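PDB 1UKU: divalent-cation tolerance protein CutA from Pyrococcus horikoshii, which binds copper(II) between two of its trimers and is involved in resistance toward heavy metals. Local coordinates for residues D91-K94 / W95-E98; E63-K66 / E67-E71; T7-D10 / W11-E15. All blocks are in the same frame, centred on the assembly; numbering follows the deposited sequence.

Contact 1: D91-K94 / W95-E98; sequences DYLK and WLIE
The carbonyl O of Tyr-92 takes the amide N of Leu-96 at 2.9 Å, one of four i to i+4 bonds that tie 91-94 to 95-98 as successive turns of a single helix. The bond two residues further on, from Glu-98 N to Lys-94 O, is equally short, though its donor sits 23° out of the carbonyl plane. On one side of the helix the aromatic pair carries the contact. Tyr-92 has its ring swung anti to the backbone N (chi1 -176°), which brings the end of the ring back beside Trp-95; its CE1 comes to 3.7 Å from CE3 of the indole. The two planes meet at 42°, so this is neither a stack nor a T-shaped pair. On the other side of the ring, CE2 comes to 4.1 Å from CD1 of Leu-96. Farther round, Leu-93 CG meets the CD1 end of Ile-97 at 4.0 Å. The exposed strip belongs to Lys-94 and Glu-98: OE1 of the glutamate lies against the lysine's aliphatic chain, 3.4 Å from CG, while NZ stays 4.7 Å from that oxygen, too far for a salt bridge. Tyr-92 and Leu-96 also lean on Lys-56 of strand 44-57, and Trp-95 packs on Tyr-39 of the second subunit. This is an amphipathic C-terminal helix, 90-99, one side of which joins its own chain to a neighbour in the CutA trimer.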
loop_
_atom_site.group_PDB
_atom_site.type_symbol
_atom_site.label_atom_id
_atom_site.label_comp_id
_atom_site.label_asym_id
_atom_site.label_seq_id
_atom_site.Cartn_x
_atom_site.Cartn_y
_atom_site.Cartn_z
ATOM N N ASP A 91 -18.262 8.243 -7.347
ATOM C CA ASP A 91 -18.140 8.058 -8.798
ATOM C C ASP A 91 -17.193 6.882 -9.129
ATOM O O ASP A 91 -17.434 6.084 -10.043
ATOM C CB ASP A 91 -17.704 9.347 -9.528
ATOM C CG ASP A 91 -16.541 10.072 -8.860
ATOM O OD1 ASP A 91 -16.527 10.251 -7.608
ATOM O OD2 ASP A 91 -15.587 10.542 -9.531
ATOM N N TYR A 92 -16.124 6.753 -8.357
ATOM C CA TYR A 92 -15.224 5.643 -8.553
ATOM C C TYR A 92 -15.879 4.315 -8.157
ATOM O O TYR A 92 -15.758 3.310 -8.859
ATOM C CB TYR A 92 -13.921 5.847 -7.782
ATOM C CG TYR A 92 -12.946 4.744 -8.062
ATOM C CD1 TYR A 92 -12.182 4.763 -9.204
ATOM C CD2 TYR A 92 -12.837 3.651 -7.214
ATOM C CE1 TYR A 92 -11.293 3.731 -9.472
ATOM C CE2 TYR A 92 -11.980 2.620 -7.489
ATOM C CZ TYR A 92 -11.196 2.685 -8.597
ATOM O OH TYR A 92 -10.324 1.642 -8.875
ATOM N N LEU A 93 -16.547 4.308 -7.009
ATOM C CA LEU A 93 -17.209 3.108 -6.555
ATOM C C LEU A 93 -18.230 2.634 -7.582
ATOM O O LEU A 93 -18.300 1.462 -7.886
ATOM C CB LEU A 93 -17.864 3.331 -5.200
ATOM C CG LEU A 93 -18.516 2.108 -4.577
ATOM C CD1 LEU A 93 -17.520 0.961 -4.367
ATOM C CD2 LEU A 93 -19.110 2.597 -3.273
ATOM N N LYS A 94 -18.985 3.561 -8.156
ATOM C CA LYS A 94 -19.984 3.198 -9.172
ATOM C C LYS A 94 -19.337 2.560 -10.395
ATOM O O LYS A 94 -19.825 1.559 -10.919
ATOM C CB LYS A 94 -20.800 4.420 -9.578
ATOM C CG LYS A 94 -21.921 4.116 -10.545
ATOM C CD LYS A 94 -22.875 3.084 -9.949
ATOM C CE LYS A 94 -24.219 3.061 -10.666
ATOM N NZ LYS A 94 -25.162 4.021 -10.038
ATOM N N TRP A 95 -18.221 3.130 -10.826
ATOM C CA TRP A 95 -17.467 2.587 -11.938
ATOM C C TRP A 95 -16.964 1.178 -11.611
ATOM O O TRP A 95 -17.085 0.279 -12.394
ATOM C CB TRP A 95 -16.283 3.518 -12.266
ATOM C CG TRP A 95 -15.362 2.950 -13.299
ATOM C CD1 TRP A 95 -15.537 2.957 -14.654
ATOM C CD2 TRP A 95 -14.134 2.264 -13.062
ATOM N NE1 TRP A 95 -14.494 2.310 -15.278
ATOM C CE2 TRP A 95 -13.606 1.891 -14.320
ATOM C CE3 TRP A 95 -13.414 1.927 -11.915
ATOM C CZ2 TRP A 95 -12.416 1.193 -14.440
ATOM C CZ3 TRP A 95 -12.220 1.241 -12.057
ATOM C CH2 TRP A 95 -11.748 0.877 -13.286
ATOM N N LEU A 96 -16.406 0.999 -10.424
ATOM C CA LEU A 96 -15.890 -0.305 -10.052
ATOM C C LEU A 96 -16.992 -1.369 -10.037
ATOM O O LEU A 96 -16.778 -2.507 -10.465
ATOM C CB LEU A 96 -15.198 -0.187 -8.688
ATOM C CG LEU A 96 -14.732 -1.470 -7.998
ATOM C CD1 LEU A 96 -13.468 -1.164 -7.215
ATOM C CD2 LEU A 96 -15.788 -2.078 -7.096
ATOM N N ILE A 97 -18.176 -1.006 -9.527
ATOM C CA ILE A 97 -19.311 -1.939 -9.530
ATOM C C ILE A 97 -19.741 -2.255 -10.977
ATOM O O ILE A 97 -19.995 -3.405 -11.340
ATOM C CB ILE A 97 -20.465 -1.341 -8.716
ATOM C CG1 ILE A 97 -20.098 -1.303 -7.234
ATOM C CG2 ILE A 97 -21.771 -2.141 -8.928
ATOM C CD1 ILE A 97 -21.032 -0.450 -6.383
ATOM N N GLU A 98 -19.775 -1.233 -11.806
ATOM C CA GLU A 98 -20.163 -1.416 -13.212
ATOM C C GLU A 98 -19.224 -2.366 -13.920
ATOM O O GLU A 98 -19.655 -3.155 -14.763
ATOM C CB GLU A 98 -20.226 -0.083 -13.935
ATOM C CG GLU A 98 -21.438 0.712 -13.508
ATOM C CD GLU A 98 -21.414 2.156 -13.950
ATOM O OE1 GLU A 98 -22.423 2.845 -13.669
ATOM O OE2 GLU A 98 -20.418 2.598 -14.574
#

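Contact 2: E63-K66 / E67-E71; sequences EELK and ERIKE
Leu-65 and Ile-69 make the tight side of this helix: CD1 of Ile-69, one turn further on, lies 3.8 Å from CD1 of Leu-65 and as near to its CG. With CG1 of Ile-69 anti to the carbonyl carbon (chi1 -68°), its CD1 is carried back over the previous turn. Beneath them run straight backbone bonds, among them Ile-69 N to Leu-65 O at 2.9 Å. Both side chains are buried against Leu-21 of helix 11-23 and against strand 44-57, as befits a helix laid on the sheet of this ferredoxin-like fold, in which two helices cover one face of a four-stranded antiparallel sheet. On the flank beside helix 11-23, Arg-68 packs on Thr-20 and Leu-21; its NH1 reaches forward to the anti lone pair of Glu-71 OE1 at 2.9 Å, nearly in the guanidinium plane, and its NH2 is bridged to Glu-24. The looser, more exposed part is charged. There Lys-66 NZ reaches back to Glu-63 OE1 at 2.8 Å, meeting its syn lone pair. Lys-70 NZ makes a long, weaker ion pair with Glu-67 OE2, 3.8 Å away, while its CG and CD lie over the carbonyl O of Lys-66.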
loop_
_atom_site.group_PDB
_atom_site.type_symbol
_atom_site.label_atom_id
_atom_site.label_comp_id
_atom_site.label_asym_id
_atom_site.label_seq_id
_atom_site.Cartn_x
_atom_site.Cartn_y
_atom_site.Cartn_z
ATOM N N GLU A 63 -14.284 -14.078 -1.909
ATOM C CA GLU A 63 -13.999 -15.509 -1.850
ATOM C C GLU A 63 -13.743 -16.091 -3.240
ATOM O O GLU A 63 -12.844 -16.894 -3.428
ATOM C CB GLU A 63 -15.120 -16.298 -1.113
ATOM C CG GLU A 63 -15.192 -16.017 0.387
ATOM C CD GLU A 63 -13.925 -16.365 1.156
ATOM O OE1 GLU A 63 -13.029 -17.075 0.641
ATOM O OE2 GLU A 63 -13.844 -15.917 2.325
ATOM N N GLU A 64 -14.527 -15.655 -4.218
ATOM C CA GLU A 64 -14.333 -16.106 -5.570
ATOM C C GLU A 64 -12.981 -15.643 -6.093
ATOM O O GLU A 64 -12.295 -16.371 -6.780
ATOM C CB GLU A 64 -15.487 -15.599 -6.448
ATOM C CG GLU A 64 -15.491 -16.167 -7.848
ATOM C CD GLU A 64 -16.724 -15.792 -8.653
ATOM O OE1 GLU A 64 -16.768 -16.250 -9.805
ATOM O OE2 GLU A 64 -17.596 -15.038 -8.160
ATOM N N LEU A 65 -12.614 -14.401 -5.787
ATOM C CA LEU A 65 -11.354 -13.851 -6.274
ATOM C C LEU A 65 -10.175 -14.571 -5.623
ATOM O O LEU A 65 -9.201 -14.906 -6.278
ATOM C CB LEU A 65 -11.288 -12.352 -5.990
ATOM C CG LEU A 65 -9.938 -11.682 -6.290
ATOM C CD1 LEU A 65 -9.545 -11.864 -7.733
ATOM C CD2 LEU A 65 -9.970 -10.230 -5.896
ATOM N N LYS A 66 -10.272 -14.799 -4.316
ATOM C CA LYS A 66 -9.228 -15.486 -3.593
ATOM C C LYS A 66 -9.012 -16.878 -4.175
ATOM O O LYS A 66 -7.870 -17.292 -4.393
ATOM C CB LYS A 66 -9.580 -15.589 -2.127
ATOM C CG LYS A 66 -8.509 -16.330 -1.336
ATOM C CD LYS A 66 -8.825 -16.475 0.127
ATOM C CE LYS A 66 -9.241 -17.865 0.408
ATOM N NZ LYS A 66 -10.395 -17.878 1.276
ATOM N N GLU A 67 -10.093 -17.598 -4.458
ATOM C CA GLU A 67 -9.944 -18.930 -5.056
ATOM C C GLU A 67 -9.298 -18.862 -6.421
ATOM O O GLU A 67 -8.405 -19.665 -6.720
ATOM C CB GLU A 67 -11.298 -19.637 -5.184
ATOM C CG GLU A 67 -11.219 -20.996 -5.896
ATOM C CD GLU A 67 -10.343 -22.051 -5.207
ATOM O OE1 GLU A 67 -9.817 -22.970 -5.910
ATOM O OE2 GLU A 67 -10.125 -22.017 -3.985
ATOM N N ARG A 68 -9.707 -17.903 -7.251
ATOM C CA ARG A 68 -9.107 -17.788 -8.566
ATOM C C ARG A 68 -7.620 -17.427 -8.494
ATOM O O ARG A 68 -6.808 -17.970 -9.252
ATOM C CB ARG A 68 -9.882 -16.829 -9.460
ATOM C CG ARG A 68 -11.097 -17.441 -10.079
ATOM C CD ARG A 68 -10.802 -18.683 -10.946
ATOM N NE ARG A 68 -10.324 -18.426 -12.303
ATOM C CZ ARG A 68 -9.438 -19.177 -12.965
ATOM N NH1 ARG A 68 -8.857 -20.223 -12.397
ATOM N NH2 ARG A 68 -9.127 -18.880 -14.208
ATOM N N ILE A 69 -7.241 -16.557 -7.575
ATOM C CA ILE A 69 -5.836 -16.253 -7.442
ATOM C C ILE A 69 -5.083 -17.496 -7.023
ATOM O O ILE A 69 -3.997 -17.742 -7.543
ATOM C CB ILE A 69 -5.600 -15.085 -6.477
ATOM C CG1 ILE A 69 -6.149 -13.784 -7.086
ATOM C CG2 ILE A 69 -4.090 -14.923 -6.171
ATOM C CD1 ILE A 69 -6.247 -12.645 -6.066
ATOM N N LYS A 70 -5.636 -18.284 -6.100
ATOM C CA LYS A 70 -4.951 -19.514 -5.688
ATOM C C LYS A 70 -4.714 -20.400 -6.903
ATOM O O LYS A 70 -3.663 -20.992 -7.046
ATOM C CB LYS A 70 -5.764 -20.268 -4.627
ATOM C CG LYS A 70 -5.748 -19.628 -3.265
ATOM C CD LYS A 70 -6.856 -20.151 -2.376
ATOM C CE LYS A 70 -6.608 -21.549 -1.919
ATOM N NZ LYS A 70 -7.760 -21.970 -1.061
ATOM N N GLU A 71 -5.724 -20.481 -7.759
ATOM C CA GLU A 71 -5.687 -21.336 -8.936
ATOM C C GLU A 71 -4.767 -20.817 -10.033
ATOM O O GLU A 71 -4.302 -21.588 -10.884
ATOM C CB GLU A 71 -7.088 -21.506 -9.502
ATOM C CG GLU A 71 -7.970 -22.372 -8.636
ATOM C CD GLU A 71 -9.420 -22.270 -9.022
ATOM O OE1 GLU A 71 -9.760 -21.578 -9.990
ATOM O OE2 GLU A 71 -10.242 -22.921 -8.334
#

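Contact 3: T7-D10 / W11-E15; sequences TFPD and WESAE
One face of the Phe-8 ring is taken by the backbone of Ala-14, whose CA stands 3.7 Å from the ring centroid and 18° off the normal, a CH-pi contact. CB of the alanine lies nearer the rim, 3.5 Å from CD2, and His-73 stacks with the same phenyl. Trp-11 is met differently: OD2 of Asp-10 comes to the indole edge at CD1, 3.6 Å away, with the carboxylate almost perpendicular to the ring. Elsewhere the indole joins other parts of the protein, its NE1 bonded to Glu-34 and its ring in a cation-pi contact with Arg-36 of the second subunit. Between these two rings the chain turns from strand 2-8 into helix 11-23, and the carbonyl O of Asp-10 is gripped twice. Ala-14 N approaches it in the carbonyl plane at 3.1 Å, while Ser-13 OG donates from above that plane, also at 3.1 Å. The serine can do so because its chi1 of 55° turns OG back toward the start of the helix, where it also touches CD of Pro-9 at 3.6 Å. Asp-10 holds the N-cap position, yet its carboxylate makes no direct capping bond; a water donates to OD2 at 2.8 Å and accepts from Glu-12 N at 2.9 Å. That water thus joins the Asp-10 carboxylate to a first-turn amide, and the negative carboxylate beside the helix N-terminus is probably favoured by the helix dipole.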
loop_
_atom_site.group_PDB
_atom_site.type_symbol
_atom_site.label_atom_id
_atom_site.label_comp_id
_atom_site.label_asym_id
_atom_site.label_seq_id
_atom_site.Cartn_x
_atom_site.Cartn_y
_atom_site.Cartn_z
ATOM N N THR A 7 1.749 -10.798 -4.528
ATOM C CA THR A 7 3.023 -10.569 -5.162
ATOM C C THR A 7 3.296 -11.672 -6.129
ATOM O O THR A 7 2.806 -12.782 -5.966
ATOM C CB THR A 7 4.175 -10.449 -4.174
ATOM O OG1 THR A 7 4.507 -11.745 -3.631
ATOM C CG2 THR A 7 3.830 -9.558 -3.005
ATOM N N PHE A 8 4.083 -11.343 -7.137
ATOM C CA PHE A 8 4.422 -12.256 -8.246
ATOM C C PHE A 8 5.923 -12.253 -8.499
ATOM O O PHE A 8 6.591 -11.271 -8.220
ATOM C CB PHE A 8 3.727 -11.832 -9.552
ATOM C CG PHE A 8 2.231 -11.896 -9.513
ATOM C CD1 PHE A 8 1.582 -13.095 -9.748
ATOM C CD2 PHE A 8 1.457 -10.751 -9.229
ATOM C CE1 PHE A 8 0.212 -13.168 -9.726
ATOM C CE2 PHE A 8 0.055 -10.840 -9.213
ATOM C CZ PHE A 8 -0.556 -12.063 -9.443
ATOM N N PRO A 9 6.456 -13.351 -9.022
ATOM C CA PRO A 9 7.893 -13.430 -9.275
ATOM C C PRO A 9 8.398 -12.572 -10.433
ATOM O O PRO A 9 9.584 -12.237 -10.402
ATOM C CB PRO A 9 8.104 -14.923 -9.490
ATOM C CG PRO A 9 6.827 -15.362 -10.062
ATOM C CD PRO A 9 5.790 -14.638 -9.220
ATOM N N ASP A 10 7.565 -12.191 -11.399
ATOM C CA ASP A 10 7.937 -11.105 -12.315
ATOM C C ASP A 10 6.699 -10.666 -13.086
ATOM O O ASP A 10 5.556 -11.019 -12.734
ATOM C CB ASP A 10 9.075 -11.459 -13.303
ATOM C CG ASP A 10 9.837 -10.207 -13.841
ATOM O OD1 ASP A 10 10.576 -9.570 -13.060
ATOM O OD2 ASP A 10 9.786 -9.813 -15.046
ATOM N N TRP A 11 6.949 -9.878 -14.126
ATOM C CA TRP A 11 5.939 -9.157 -14.823
ATOM C C TRP A 11 5.079 -10.048 -15.675
ATOM O O TRP A 11 3.878 -9.768 -15.824
ATOM C CB TRP A 11 6.623 -8.103 -15.715
ATOM C CG TRP A 11 7.058 -6.896 -14.967
ATOM C CD1 TRP A 11 8.296 -6.626 -14.501
ATOM C CD2 TRP A 11 6.216 -5.839 -14.531
ATOM N NE1 TRP A 11 8.297 -5.436 -13.828
ATOM C CE2 TRP A 11 7.012 -4.942 -13.816
ATOM C CE3 TRP A 11 4.851 -5.558 -14.689
ATOM C CZ2 TRP A 11 6.484 -3.767 -13.260
ATOM C CZ3 TRP A 11 4.341 -4.408 -14.152
ATOM C CH2 TRP A 11 5.142 -3.534 -13.440
ATOM N N GLU A 12 5.641 -11.082 -16.290
ATOM C CA GLU A 12 4.847 -11.920 -17.187
ATOM C C GLU A 12 3.748 -12.630 -16.420
ATOM O O GLU A 12 2.610 -12.603 -16.841
ATOM C CB GLU A 12 5.704 -12.915 -17.949
ATOM C CG GLU A 12 4.955 -13.723 -19.000
ATOM C CD GLU A 12 4.447 -12.903 -20.173
ATOM O OE1 GLU A 12 5.050 -11.858 -20.545
ATOM O OE2 GLU A 12 3.393 -13.313 -20.714
ATOM N N SER A 13 4.076 -13.244 -15.288
ATOM C CA SER A 13 3.064 -13.882 -14.468
ATOM C C SER A 13 2.090 -12.852 -13.903
ATOM O O SER A 13 0.896 -13.078 -13.914
ATOM C CB SER A 13 3.654 -14.712 -13.332
ATOM O OG SER A 13 4.531 -13.980 -12.515
ATOM N N ALA A 14 2.576 -11.727 -13.404
ATOM C CA ALA A 14 1.706 -10.740 -12.822
ATOM C C ALA A 14 0.685 -10.275 -13.873
ATOM O O ALA A 14 -0.504 -10.178 -13.586
ATOM C CB ALA A 14 2.527 -9.584 -12.326
ATOM N N GLU A 15 1.159 -9.942 -15.068
ATOM C CA GLU A 15 0.264 -9.420 -16.102
ATOM C C GLU A 15 -0.698 -10.496 -16.590
ATOM O O GLU A 15 -1.875 -10.208 -16.797
ATOM C CB GLU A 15 1.076 -8.869 -17.288
ATOM C CG GLU A 15 1.726 -7.531 -16.989
ATOM C CD GLU A 15 2.277 -6.850 -18.216
ATOM O OE1 GLU A 15 3.198 -6.018 -18.041
ATOM O OE2 GLU A 15 1.742 -7.086 -19.311
HETATM O O HOH W 1 8.431 -11.495 -16.770
#

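All three contacts are local, and none touches another. Contact 3 is the only one at a strand-to-helix junction, and it lies nearest the metal: the Pro-9 side chain is about 5 Å from the bound copper ion. It combines a ring-face CH-pi contact with a twice-gripped carbonyl and a bridging water. Contacts 1 and 2 each stay within one helix. Each is partly buried. In contact 2 the inner side is aliphatic and the outer side carries salt bridges; contact 1 relies on aromatic packing at a subunit boundary, and Lys-94 and Glu-98 keep their charged atoms apart. Helices 11-23 and 62-72 meet through Leu-21, whereas the centre of contact 1 lies about 18 Å from the centre of the chain.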